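Long-range contacts in alcohol oxidase (Myceliophthora thermophila, PDB 6F74), which binds flavin-adenine dinucleotide as a VAO-type flavoprotein and probably oxidises an alcohol or related substrate with oxygen as electron acceptor: residues K186-A191 with V260-I265; A203-G208 with S299-V304; L316-R321 with D401-T406. All blocks are in the same frame, centred on the assembly; numbering follows the deposited sequence.

Contact 1: residues K186-A191 with V260-I265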
# COMPACT_ATOMS: atom_id res chain seq x y z
N LYS A 186 14.70 2.98 -24.44
CA LYS A 186 15.91 2.14 -24.38
C LYS A 186 16.98 2.79 -23.49
O LYS A 186 17.70 2.11 -22.75
CB LYS A 186 16.48 1.86 -25.77
CG LYS A 186 17.68 0.92 -25.75
CD LYS A 186 18.24 0.62 -27.15
CE LYS A 186 19.48 1.45 -27.46
NZ LYS A 186 20.06 1.36 -28.85
N LYS A 187 17.06 4.11 -23.56
CA LYS A 187 17.96 4.90 -22.72
C LYS A 187 17.12 6.02 -22.12
O LYS A 187 16.42 6.73 -22.83
CB LYS A 187 19.12 5.45 -23.57
CG LYS A 187 20.06 4.42 -24.23
CD LYS A 187 20.94 5.18 -25.25
CE LYS A 187 21.97 4.31 -25.95
NZ LYS A 187 22.78 3.47 -25.04
N TYR A 188 17.13 6.13 -20.79
CA TYR A 188 16.39 7.20 -20.12
C TYR A 188 16.67 8.57 -20.73
O TYR A 188 17.82 8.98 -20.83
CB TYR A 188 16.78 7.22 -18.65
CG TYR A 188 16.36 8.43 -17.83
CD1 TYR A 188 15.06 8.90 -17.84
CD2 TYR A 188 17.29 9.06 -17.01
CE1 TYR A 188 14.69 9.99 -17.07
CE2 TYR A 188 16.93 10.15 -16.23
CZ TYR A 188 15.65 10.61 -16.26
OH TYR A 188 15.35 11.70 -15.47
N THR A 189 15.58 9.27 -21.09
CA THR A 189 15.61 10.60 -21.69
C THR A 189 14.73 11.50 -20.83
O THR A 189 13.53 11.30 -20.74
CB THR A 189 15.10 10.58 -23.14
OG1 THR A 189 15.84 9.61 -23.87
CG2 THR A 189 15.27 11.96 -23.83
N SER A 190 15.37 12.47 -20.19
CA SER A 190 14.74 13.33 -19.21
C SER A 190 14.08 14.52 -19.90
O SER A 190 14.64 15.09 -20.85
CB SER A 190 15.76 13.81 -18.18
OG SER A 190 15.26 14.92 -17.43
N ALA A 191 12.93 14.93 -19.37
CA ALA A 191 12.22 16.12 -19.80
C ALA A 191 13.03 17.40 -19.73
O ALA A 191 12.79 18.32 -20.52
CB ALA A 191 10.92 16.27 -19.01
N VAL A 260 12.05 5.96 -9.15
CA VAL A 260 11.54 7.18 -9.75
C VAL A 260 12.70 8.09 -10.15
O VAL A 260 13.47 8.53 -9.31
CB VAL A 260 10.57 7.93 -8.81
CG1 VAL A 260 9.98 9.17 -9.49
CG2 VAL A 260 9.44 7.03 -8.34
N LEU A 261 12.80 8.37 -11.45
CA LEU A 261 13.85 9.22 -12.01
C LEU A 261 13.45 10.68 -12.10
O LEU A 261 14.29 11.58 -11.94
CB LEU A 261 14.19 8.73 -13.40
CG LEU A 261 14.88 7.37 -13.43
CD1 LEU A 261 14.78 6.76 -14.82
CD2 LEU A 261 16.34 7.50 -12.94
N GLU A 262 12.17 10.90 -12.40
CA GLU A 262 11.56 12.22 -12.44
C GLU A 262 10.06 12.11 -12.47
O GLU A 262 9.51 11.00 -12.64
CB GLU A 262 12.05 13.03 -13.66
CG GLU A 262 11.71 12.51 -15.03
CD GLU A 262 12.39 13.32 -16.12
OE1 GLU A 262 13.61 13.48 -16.06
OE2 GLU A 262 11.68 13.85 -17.02
N ALA A 263 9.39 13.26 -12.31
CA ALA A 263 7.94 13.34 -12.36
C ALA A 263 7.50 14.69 -12.95
O ALA A 263 8.23 15.67 -12.86
CB ALA A 263 7.35 13.16 -10.96
N GLN A 264 6.31 14.71 -13.53
CA GLN A 264 5.60 15.93 -13.80
C GLN A 264 4.51 16.00 -12.74
O GLN A 264 3.84 15.00 -12.48
CB GLN A 264 4.97 15.90 -15.19
CG GLN A 264 5.95 15.90 -16.37
CD GLN A 264 6.77 17.15 -16.43
OE1 GLN A 264 6.24 18.25 -16.43
NE2 GLN A 264 8.08 16.99 -16.48
N ILE A 265 4.39 17.17 -12.12
CA ILE A 265 3.52 17.39 -10.99
C ILE A 265 2.83 18.73 -11.12
O ILE A 265 3.51 19.75 -11.37
CB ILE A 265 4.30 17.37 -9.66
CG1 ILE A 265 5.03 16.03 -9.48
CG2 ILE A 265 3.34 17.57 -8.49
CD1 ILE A 265 5.92 15.95 -8.26

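Contact 2: residues A203-G208 with S299-V304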
# COMPACT_ATOMS: atom_id res chain seq x y z
N ALA A 203 14.35 3.02 -19.36
CA ALA A 203 13.27 3.55 -18.54
C ALA A 203 11.89 3.31 -19.13
O ALA A 203 11.77 2.95 -20.31
CB ALA A 203 13.49 5.01 -18.26
N ILE A 204 10.86 3.49 -18.29
CA ILE A 204 9.49 3.59 -18.76
C ILE A 204 8.90 4.94 -18.36
O ILE A 204 8.96 5.33 -17.18
CB ILE A 204 8.61 2.39 -18.31
CG1 ILE A 204 9.12 1.11 -19.00
CG2 ILE A 204 7.16 2.63 -18.69
CD1 ILE A 204 8.32 -0.17 -18.77
N HIS A 205 8.36 5.66 -19.36
CA HIS A 205 7.58 6.87 -19.12
C HIS A 205 6.16 6.44 -18.81
O HIS A 205 5.41 6.02 -19.69
CB HIS A 205 7.63 7.80 -20.33
CG HIS A 205 7.01 9.15 -20.08
ND1 HIS A 205 6.84 10.11 -21.05
CD2 HIS A 205 6.42 9.64 -18.97
CE1 HIS A 205 6.24 11.16 -20.54
NE2 HIS A 205 5.96 10.90 -19.27
N ILE A 206 5.79 6.51 -17.54
CA ILE A 206 4.43 6.20 -17.16
C ILE A 206 3.65 7.51 -17.24
O ILE A 206 3.64 8.27 -16.27
CB ILE A 206 4.35 5.59 -15.75
CG1 ILE A 206 5.33 4.41 -15.64
CG2 ILE A 206 2.92 5.14 -15.46
CD1 ILE A 206 5.46 3.84 -14.23
N ASP A 207 3.00 7.75 -18.38
CA ASP A 207 2.37 9.03 -18.70
C ASP A 207 0.89 8.97 -18.37
O ASP A 207 0.04 9.07 -19.24
CB ASP A 207 2.62 9.39 -20.18
CG ASP A 207 2.47 10.87 -20.47
OD1 ASP A 207 2.12 11.68 -19.55
OD2 ASP A 207 2.70 11.24 -21.65
N GLY A 208 0.59 8.80 -17.08
CA GLY A 208 -0.78 8.72 -16.61
C GLY A 208 -0.86 7.96 -15.30
O GLY A 208 0.12 7.37 -14.85
N SER A 299 2.74 12.24 -14.08
CA SER A 299 3.54 11.22 -14.76
C SER A 299 4.80 10.96 -13.96
O SER A 299 5.25 11.82 -13.20
CB SER A 299 3.90 11.70 -16.16
OG SER A 299 4.97 12.62 -16.09
N GLN A 300 5.38 9.79 -14.13
CA GLN A 300 6.75 9.54 -13.65
C GLN A 300 7.51 8.77 -14.72
O GLN A 300 6.93 8.09 -15.59
CB GLN A 300 6.79 8.74 -12.33
CG GLN A 300 6.23 9.47 -11.08
CD GLN A 300 6.14 8.61 -9.81
OE1 GLN A 300 6.05 7.38 -9.90
NE2 GLN A 300 6.21 9.24 -8.64
N HIS A 301 8.82 8.92 -14.66
CA HIS A 301 9.72 8.03 -15.36
C HIS A 301 10.33 7.10 -14.31
O HIS A 301 10.79 7.58 -13.28
CB HIS A 301 10.84 8.82 -16.02
CG HIS A 301 10.42 9.62 -17.22
ND1 HIS A 301 9.43 10.58 -17.19
CD2 HIS A 301 10.94 9.66 -18.47
CE1 HIS A 301 9.34 11.16 -18.38
NE2 HIS A 301 10.24 10.61 -19.18
N ILE A 302 10.36 5.79 -14.58
CA ILE A 302 11.00 4.80 -13.71
C ILE A 302 12.18 4.11 -14.40
O ILE A 302 12.12 3.83 -15.59
CB ILE A 302 10.02 3.71 -13.20
CG1 ILE A 302 9.29 3.02 -14.36
CG2 ILE A 302 9.04 4.30 -12.20
CD1 ILE A 302 8.63 1.71 -14.00
N LYS A 303 13.22 3.80 -13.62
CA LYS A 303 14.26 2.87 -14.06
C LYS A 303 13.62 1.53 -14.35
O LYS A 303 12.72 1.08 -13.61
CB LYS A 303 15.30 2.65 -12.96
CG LYS A 303 16.13 3.83 -12.60
CD LYS A 303 17.12 3.48 -11.50
CE LYS A 303 17.78 4.70 -10.88
NZ LYS A 303 17.95 4.45 -9.37
N VAL A 304 14.06 0.91 -15.43
CA VAL A 304 13.76 -0.51 -15.67
C VAL A 304 15.08 -1.22 -15.90
O VAL A 304 16.08 -0.60 -16.26
CB VAL A 304 12.72 -0.76 -16.78
CG1 VAL A 304 11.39 -0.22 -16.33
CG2 VAL A 304 13.13 -0.17 -18.12
O HOH W 1 5.18 13.50 -18.67

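Contact 3: residues L316-R321 with D401-T406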
# COMPACT_ATOMS: atom_id res chain seq x y z
N LEU A 316 8.07 -23.04 1.06
CA LEU A 316 8.29 -23.69 2.36
C LEU A 316 6.99 -23.73 3.11
O LEU A 316 6.28 -22.75 3.12
CB LEU A 316 9.31 -22.91 3.22
CG LEU A 316 9.61 -23.44 4.64
CD1 LEU A 316 10.39 -24.75 4.60
CD2 LEU A 316 10.39 -22.40 5.43
N ALA A 317 6.70 -24.83 3.77
CA ALA A 317 5.53 -24.94 4.61
C ALA A 317 5.85 -25.73 5.86
O ALA A 317 6.55 -26.75 5.80
CB ALA A 317 4.38 -25.58 3.85
N ILE A 318 5.34 -25.24 6.97
CA ILE A 318 5.64 -25.77 8.30
C ILE A 318 4.32 -25.90 9.05
O ILE A 318 3.58 -24.92 9.14
CB ILE A 318 6.52 -24.80 9.13
CG1 ILE A 318 7.75 -24.36 8.34
CG2 ILE A 318 6.87 -25.42 10.46
CD1 ILE A 318 8.57 -23.28 9.00
N ALA A 319 4.08 -27.07 9.61
CA ALA A 319 2.91 -27.30 10.42
C ALA A 319 3.24 -28.13 11.64
O ALA A 319 4.16 -28.95 11.56
CB ALA A 319 1.85 -28.04 9.62
N PRO A 320 2.47 -27.97 12.74
CA PRO A 320 2.63 -28.80 13.92
C PRO A 320 2.31 -30.24 13.65
O PRO A 320 1.39 -30.53 12.92
CB PRO A 320 1.59 -28.24 14.91
CG PRO A 320 0.65 -27.44 14.14
CD PRO A 320 1.43 -26.95 12.93
N ARG A 321 3.11 -31.13 14.21
CA ARG A 321 2.68 -32.53 14.33
C ARG A 321 1.61 -32.62 15.37
O ARG A 321 0.74 -33.45 15.27
CB ARG A 321 3.85 -33.44 14.73
CG ARG A 321 4.89 -33.57 13.64
CD ARG A 321 5.80 -34.76 13.89
NE ARG A 321 6.91 -34.63 12.95
CZ ARG A 321 6.96 -35.15 11.71
NH1 ARG A 321 5.97 -35.90 11.22
NH2 ARG A 321 8.04 -34.92 10.96
N ASP A 401 11.48 -33.64 14.17
CA ASP A 401 10.69 -34.48 15.07
C ASP A 401 9.41 -33.83 15.57
O ASP A 401 8.51 -34.54 15.97
CB ASP A 401 11.56 -34.93 16.26
CG ASP A 401 12.74 -35.78 15.81
OD1 ASP A 401 12.72 -36.19 14.62
OD2 ASP A 401 13.69 -36.02 16.61
N LYS A 402 9.36 -32.50 15.57
CA LYS A 402 8.30 -31.72 16.20
C LYS A 402 7.29 -31.13 15.20
O LYS A 402 6.12 -30.92 15.55
CB LYS A 402 8.95 -30.61 17.04
CG LYS A 402 10.01 -31.13 18.02
CD LYS A 402 10.50 -30.11 19.05
CE LYS A 402 10.83 -30.74 20.42
NZ LYS A 402 11.85 -31.87 20.41
N LEU A 403 7.73 -30.90 13.96
CA LEU A 403 6.92 -30.27 12.92
C LEU A 403 7.02 -31.02 11.60
O LEU A 403 8.02 -31.67 11.32
CB LEU A 403 7.39 -28.84 12.70
CG LEU A 403 7.50 -27.94 13.94
CD1 LEU A 403 8.14 -26.63 13.66
CD2 LEU A 403 6.12 -27.67 14.54
N VAL A 404 5.95 -30.94 10.80
CA VAL A 404 5.97 -31.40 9.41
C VAL A 404 6.42 -30.24 8.52
O VAL A 404 5.79 -29.18 8.49
CB VAL A 404 4.59 -31.88 8.95
CG1 VAL A 404 4.64 -32.39 7.51
CG2 VAL A 404 4.04 -32.95 9.92
N ILE A 405 7.50 -30.43 7.78
CA ILE A 405 8.14 -29.37 7.01
C ILE A 405 8.32 -29.83 5.56
O ILE A 405 8.87 -30.88 5.33
CB ILE A 405 9.53 -29.01 7.59
CG1 ILE A 405 9.36 -28.34 8.95
CG2 ILE A 405 10.29 -28.05 6.66
CD1 ILE A 405 10.63 -28.27 9.76
N THR A 406 7.89 -29.01 4.61
CA THR A 406 8.00 -29.33 3.21
C THR A 406 8.68 -28.17 2.53
O THR A 406 8.49 -27.01 2.90
CB THR A 406 6.64 -29.58 2.53
OG1 THR A 406 5.74 -28.51 2.81
CG2 THR A 406 6.03 -30.87 3.02

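Contact 1: residues K186-A191 with V260-I265
The carboxylate of Glu262 takes three donors from the loop 186-191, and the tight part of this contact is built round it. Tyr188 OH and Ser190 OG both donate to Glu262 OE1, each at 2.6 Å, but from different directions: Glu262 OE1 receives Ser190 OG on its syn lone pair, whereas Tyr188 OH comes from the anti side, 31° out of the carboxylate plane. Ala191 N meets the syn lone pair of Glu262 OE2 at 2.9 Å in a nearly straight bond (N-H...O 164°). With CG set between its own backbone N and carbonyl carbon (chi1 64°) and the chain extended beyond, Glu262 reaches from strand 260-266 to the loop. Leu261 CD1 sits over the centre of the Tyr188 ring, 3.8 Å from the centroid, a CH-pi contact. Packing thins at the exposed rim, where beyond the bond to Glu262 just Ala191 CB meets Gln264 NE2, at 3.9 Å; that amide instead bonds Thr274. A glutamine here, with an NH2 in place of one oxygen, would probably leave at least one of the loop donors without an acceptor. Asn276 ND2 adds a further bond to Glu262 OE1. Four donors, none a formal cation, thus surround a buried carboxylate, consistent with an anion stabilised by neutral hydrogen bonds that fasten an irregular loop to strand 260-266 of the FAD-binding domain's antiparallel sheet.

Contact 2: residues A203-G208 with S299-V304
His205 and His301, a non-hydrogen-bonded pair on antiparallel strands, lay their imidazoles over one another as an offset stack, centroids 4.0 Å apart and planes 21° from parallel. The overlap is uneven: His301 CE1 lies over the centre of the His205 ring, with His205 CD2 at 3.3 Å from it, while His205 CG lies over the His301 ring toward its rim. Different first torsions place the two rings over one another, CG of His205 standing anti to its N (chi1 -172°) and CG of His301 anti to its carbonyl carbon (chi1 -72°). Asp207 CB covers the other face of the His205 ring toward its rim. At the ring edge, in plane, a water lies 2.8 Å from His205 NE2 and 2.7 Å from Ser299 OG, bridging the two strands.

The face bearing Ile204, Ile206, Gln300 and Ile302 is mainly aliphatic. Ile206 CD1 meets Ile302 CD1 at 3.8 Å, the two side chains crossing at a slant, and the side chains of Ile204 and Val304 cross at about a right angle, CG1 to CG1 3.7 Å. Between the two faces, reciprocal N-H...O bonds join Ile204 with Ile302 and Ile206 with Gln300; the shortest is Ile206 N to Gln300 O, 2.8 Å.

This antiparallel pair lies in the sheet of the FAD-binding domain. Strand 203-208 is flanked by strand 179-185, where Arg183 forms a salt bridge with Asp207, and strand 296-306 pairs also with strand 260-266. Helix 212-221 packs on the mainly aliphatic face: Val215 touches Ile206 and Ile302, and Val218 touches Ile204.

Contact 3: residues L316-R321 with D401-T406
Ala317 and Ala319 pair with Thr406 and Val404 through reciprocal backbone hydrogen bonds of 2.8 to 3.0 Å between N and O, and the strand axes run antiparallel at 167°, 4.6 Å apart at closest approach. A weak bond from Arg321 N to Lys402 O extends the ladder beyond the strand ends.

The side chains divide between two faces. On one, Ile318, Ile405, Leu316 and Leu403 form an aliphatic layer. Ile318 CG2 is its meeting point: Leu403 CD1 lies 3.6 Å from it, the two side chains approaching at a slant, and Ile405 CG1 is 4.1 Å away. With CG1 of Ile318 anti to the carbonyl carbon (chi1 -51°), CG2 stands anti to N and faces Leu403 and Ile405. Leu316 and Ile405 lie alongside, pointing the same way, with Leu316 CD1 at 3.9 Å from Ile405 CG2. Helix 328-346 closes over this layer, Leu330 on Ile318 and Ala333 on Leu403, while helix 382-396 packs on Leu316. Strand 403-412 is the outermost of its seven-stranded antiparallel sheet within this chain, and this pairing joins it to strand 311-320.

The other face carries small or exposed groups. Ala317 CB touches Thr406 OG1 at 3.4 Å. Farther along, Arg321, extended from CG to NE, runs at about a right angle to Val404, whose CG2 sits over one face of the guanidinium toward its rim, 3.8 Å from NH1. The polar end of Arg321 is held from outside the pair, by NH2 donating to the carbonyl of Glu400.

The chemistry therefore changes from face to face: largely buried branched side chains pack on the helix side, whereas at the exposed strand end a methyl group and a backbone carbonyl restrain the arginine.

In the fold
Contacts 1 and 2 both reach one antiparallel sheet of the FAD-binding region, the first through strand 260-266 alone, and touch directly, their centres about 6 Å apart. Strands 260-266 and 296-306 are neighbours there: Leu261 N lies 2.8 Å from His301 O and Glu262 O 3.0 Å from His301 N, both probable hydrogen bonds. Their segments alternate along the chain. The side chain of Gln300 in contact 2 is about 8 Å from the bound FAD, and that of Gln264 in contact 1 about 10 Å. Contact 3 lies in a separate seven-stranded sheet, its centre about 48 Å from that of contact 1 and about 44 Å from that of contact 2, although strand 311-320 directly follows strand 296-306.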